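Local coordinates for hypothetical protein PP5205 (Pseudomonas putida, PDB 2G2X), which is of unknown function but carries an EVE domain, related to the ASCH and PUA domains, which suggests a possible role in binding RNA or modified nucleic acid, at residues A[63-68]-A[97-102]. Residues are numbered along the deposited sequence; the frame is centred on the assembly and turned at random.
Sequences ARITRA and VDVAHV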
ATOM      1  N   ALA A  63       2.586  -8.617   0.335  1.00  5.38           N
ATOM      2  CA  ALA A  63       1.296  -8.975   0.908  1.00  6.13           C
ATOM      3  C   ALA A  63       0.318  -9.143  -0.251  1.00  7.96           C
ATOM      4  O   ALA A  63       0.655  -8.839  -1.398  1.00  8.89           O
ATOM      5  CB  ALA A  63       0.815  -7.883   1.868  1.00  3.03           C
ATOM      6  N   ARG A  64      -0.890  -9.618   0.042  1.00  8.99           N
ATOM      7  CA  ARG A  64      -1.889  -9.830  -0.995  1.00  9.25           C
ATOM      8  C   ARG A  64      -3.264  -9.273  -0.629  1.00  7.47           C
ATOM      9  O   ARG A  64      -3.575  -9.079   0.543  1.00  7.23           O
ATOM     10  CB  ARG A  64      -2.014 -11.327  -1.298  1.00 12.84           C
ATOM     11  CG  ARG A  64      -2.571 -12.166  -0.149  1.00 17.90           C
ATOM     12  CD  ARG A  64      -2.759 -13.622  -0.573  1.00 24.52           C
ATOM     13  NE  ARG A  64      -3.444 -14.415   0.446  1.00 29.99           N
ATOM     14  CZ  ARG A  64      -2.921 -14.725   1.630  1.00 32.01           C
ATOM     15  NH1 ARG A  64      -1.699 -14.312   1.941  1.00 35.04           N
ATOM     16  NH2 ARG A  64      -3.616 -15.443   2.505  1.00 31.02           N
ATOM     17  N   ILE A  65      -4.084  -9.024  -1.648  1.00  6.17           N
ATOM     18  CA  ILE A  65      -5.433  -8.502  -1.454  1.00  6.10           C
ATOM     19  C   ILE A  65      -6.382  -9.664  -1.184  1.00  7.40           C
ATOM     20  O   ILE A  65      -6.497 -10.572  -2.008  1.00  7.10           O
ATOM     21  CB  ILE A  65      -5.933  -7.760  -2.707  1.00  5.34           C
ATOM     22  CG1 ILE A  65      -4.934  -6.668  -3.101  1.00  5.26           C
ATOM     23  CG2 ILE A  65      -7.310  -7.169  -2.443  1.00  4.31           C
ATOM     24  CD1 ILE A  65      -4.634  -5.675  -1.984  1.00  4.16           C
ATOM     25  N   THR A  66      -7.057  -9.631  -0.034  1.00  8.13           N
ATOM     26  CA  THR A  66      -7.999 -10.687   0.338  1.00  8.58           C
ATOM     27  C   THR A  66      -9.454 -10.251   0.200  1.00  7.43           C
ATOM     28  O   THR A  66     -10.359 -11.056   0.379  1.00  7.67           O
ATOM     29  CB  THR A  66      -7.767 -11.191   1.796  1.00 10.31           C
ATOM     30  OG1 THR A  66      -7.798 -10.084   2.708  1.00  7.14           O
ATOM     31  CG2 THR A  66      -6.434 -11.911   1.905  1.00  6.97           C
ATOM     32  N   ARG A  67      -9.675  -8.976  -0.100  1.00  7.39           N
ATOM     33  CA  ARG A  67     -11.028  -8.455  -0.305  1.00  7.48           C
ATOM     34  C   ARG A  67     -10.981  -7.188  -1.155  1.00  7.90           C
ATOM     35  O   ARG A  67     -10.342  -6.201  -0.786  1.00  6.38           O
ATOM     36  CB  ARG A  67     -11.736  -8.146   1.021  1.00  8.38           C
ATOM     37  CG  ARG A  67     -13.196  -7.746   0.796  1.00  8.70           C
ATOM     38  CD  ARG A  67     -13.970  -7.323   2.059  1.00  8.64           C
ATOM     39  NE  ARG A  67     -15.334  -6.956   1.681  1.00 10.78           N
ATOM     40  CZ  ARG A  67     -16.233  -6.378   2.475  1.00  9.16           C
ATOM     41  NH1 ARG A  67     -15.938  -6.079   3.732  1.00  9.68           N
ATOM     42  NH2 ARG A  67     -17.433  -6.091   1.994  1.00  6.51           N
ATOM     43  N   ALA A  68     -11.661  -7.225  -2.296  1.00  8.77           N
ATOM     44  CA  ALA A  68     -11.691  -6.089  -3.207  1.00  9.19           C
ATOM     45  C   ALA A  68     -12.341  -4.875  -2.550  1.00  8.67           C
ATOM     46  O   ALA A  68     -12.974  -4.982  -1.501  1.00  9.83           O
ATOM     47  CB  ALA A  68     -12.427  -6.463  -4.491  1.00  6.67           C
ATOM     48  N   VAL A  97      -9.651  -2.013   1.343  1.00  7.07           N
ATOM     49  CA  VAL A  97      -9.481  -3.371   0.851  1.00  6.01           C
ATOM     50  C   VAL A  97      -8.876  -4.105   2.030  1.00  7.43           C
ATOM     51  O   VAL A  97      -8.329  -3.466   2.927  1.00  7.90           O
ATOM     52  CB  VAL A  97      -8.510  -3.456  -0.362  1.00  8.24           C
ATOM     53  CG1 VAL A  97      -9.105  -2.723  -1.559  1.00  4.99           C
ATOM     54  CG2 VAL A  97      -7.147  -2.887   0.006  1.00  6.90           C
ATOM     55  N   ASP A  98      -8.993  -5.428   2.054  1.00  6.53           N
ATOM     56  CA  ASP A  98      -8.413  -6.199   3.143  1.00  5.64           C
ATOM     57  C   ASP A  98      -7.184  -6.916   2.612  1.00  6.64           C
ATOM     58  O   ASP A  98      -7.170  -7.380   1.471  1.00  6.71           O
ATOM     59  CB  ASP A  98      -9.421  -7.208   3.702  1.00  7.26           C
ATOM     60  CG  ASP A  98     -10.549  -6.540   4.472  1.00  7.03           C
ATOM     61  OD1 ASP A  98     -10.377  -5.377   4.900  1.00  6.52           O
ATOM     62  OD2 ASP A  98     -11.603  -7.181   4.658  1.00  8.12           O
ATOM     63  N   VAL A  99      -6.153  -7.018   3.444  1.00  6.87           N
ATOM     64  CA  VAL A  99      -4.913  -7.646   3.019  1.00  7.50           C
ATOM     65  C   VAL A  99      -4.432  -8.745   3.950  1.00  9.81           C
ATOM     66  O   VAL A  99      -4.903  -8.880   5.080  1.00 11.92           O
ATOM     67  CB  VAL A  99      -3.785  -6.596   2.912  1.00  8.71           C
ATOM     68  CG1 VAL A  99      -4.226  -5.447   2.012  1.00  4.68           C
ATOM     69  CG2 VAL A  99      -3.415  -6.080   4.306  1.00  5.71           C
ATOM     70  N   ALA A 100      -3.480  -9.529   3.458  1.00  8.55           N
ATOM     71  CA  ALA A 100      -2.897 -10.605   4.235  1.00  8.26           C
ATOM     72  C   ALA A 100      -1.415 -10.664   3.898  1.00  9.45           C
ATOM     73  O   ALA A 100      -0.993 -10.281   2.800  1.00  8.05           O
ATOM     74  CB  ALA A 100      -3.577 -11.929   3.913  1.00  9.38           C
ATOM     75  N   HIS A 101      -0.638 -11.134   4.861  1.00  9.32           N
ATOM     76  CA  HIS A 101       0.805 -11.242   4.730  1.00 10.63           C
ATOM     77  C   HIS A 101       1.238 -12.353   3.793  1.00 11.40           C
ATOM     78  O   HIS A 101       0.649 -13.431   3.780  1.00 13.26           O
ATOM     79  CB  HIS A 101       1.423 -11.499   6.108  1.00  9.67           C
ATOM     80  CG  HIS A 101       2.900 -11.752   6.075  1.00 10.71           C
ATOM     81  ND1 HIS A 101       3.832 -10.748   6.216  1.00 10.26           N
ATOM     82  CD2 HIS A 101       3.604 -12.903   5.940  1.00  6.69           C
ATOM     83  CE1 HIS A 101       5.046 -11.267   6.175  1.00  9.20           C
ATOM     84  NE2 HIS A 101       4.935 -12.573   6.009  1.00  6.73           N
ATOM     85  N   VAL A 102       2.274 -12.083   3.006  1.00 12.03           N
ATOM     86  CA  VAL A 102       2.817 -13.094   2.113  1.00 11.00           C
ATOM     87  C   VAL A 102       4.272 -13.358   2.490  1.00 10.91           C
ATOM     88  O   VAL A 102       4.660 -14.498   2.728  1.00 10.90           O
ATOM     89  CB  VAL A 102       2.742 -12.676   0.631  1.00 10.70           C
ATOM     90  CG1 VAL A 102       3.512 -13.677  -0.223  1.00  9.64           C
ATOM     91  CG2 VAL A 102       1.291 -12.629   0.174  1.00  8.69           C
TER
HETATM   92  O   HOH W   1     -14.065  -6.857   5.373  1.00 10.55           O
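Arg64 and Ala100 form an antiparallel hydrogen-bonded pair: Arg64 N gives a nearly straight bond to Ala100 O (2.8 Å), and Ala100 N answers to Arg64 O at 3.0 Å. Beyond the non-hydrogen-bonded pair Ile65/Val99, a classic beta bulge sets Thr66 and Arg67 against Asp98. Asp98 O takes a short bond from Thr66 N (2.7 Å) and a weak one from Arg67 N, while Asp98 N bonds Arg67 O. With CG between its backbone N and carbonyl carbon (chi1 66°), Arg64, extended from CG to NE, brings its end back near 97-102; one guanidinium face lies over Ala100 CB, and NH1 at the edge makes a weak bond to His101 O (3.1 Å). With an alanine in place of Arg64, His101 O would probably lose this weak donor and the Ala100 methyl the guanidinium's cover. Arg67 and Asp98 run side by side, their charges bridged by a water 2.6 Å from both Arg67 NH1 and Asp98 OD2; Asp98 OD1 bonds Tyr70, and Thr66 OG1 bonds Glu23. On the other face, Ile65 CD1 meets Val97 and Val99. Within the mixed sheet of the EVE domain, strand 23-26 flanks 97-102, its Trp26 and Ala24 bonding the backbones of Val97 and Val99; strand 46-51 and the residues just before it flank 63-65, Phe47 bonding Ala63, and Leu18 of helix 15-21 packs on Ala63 and Val99.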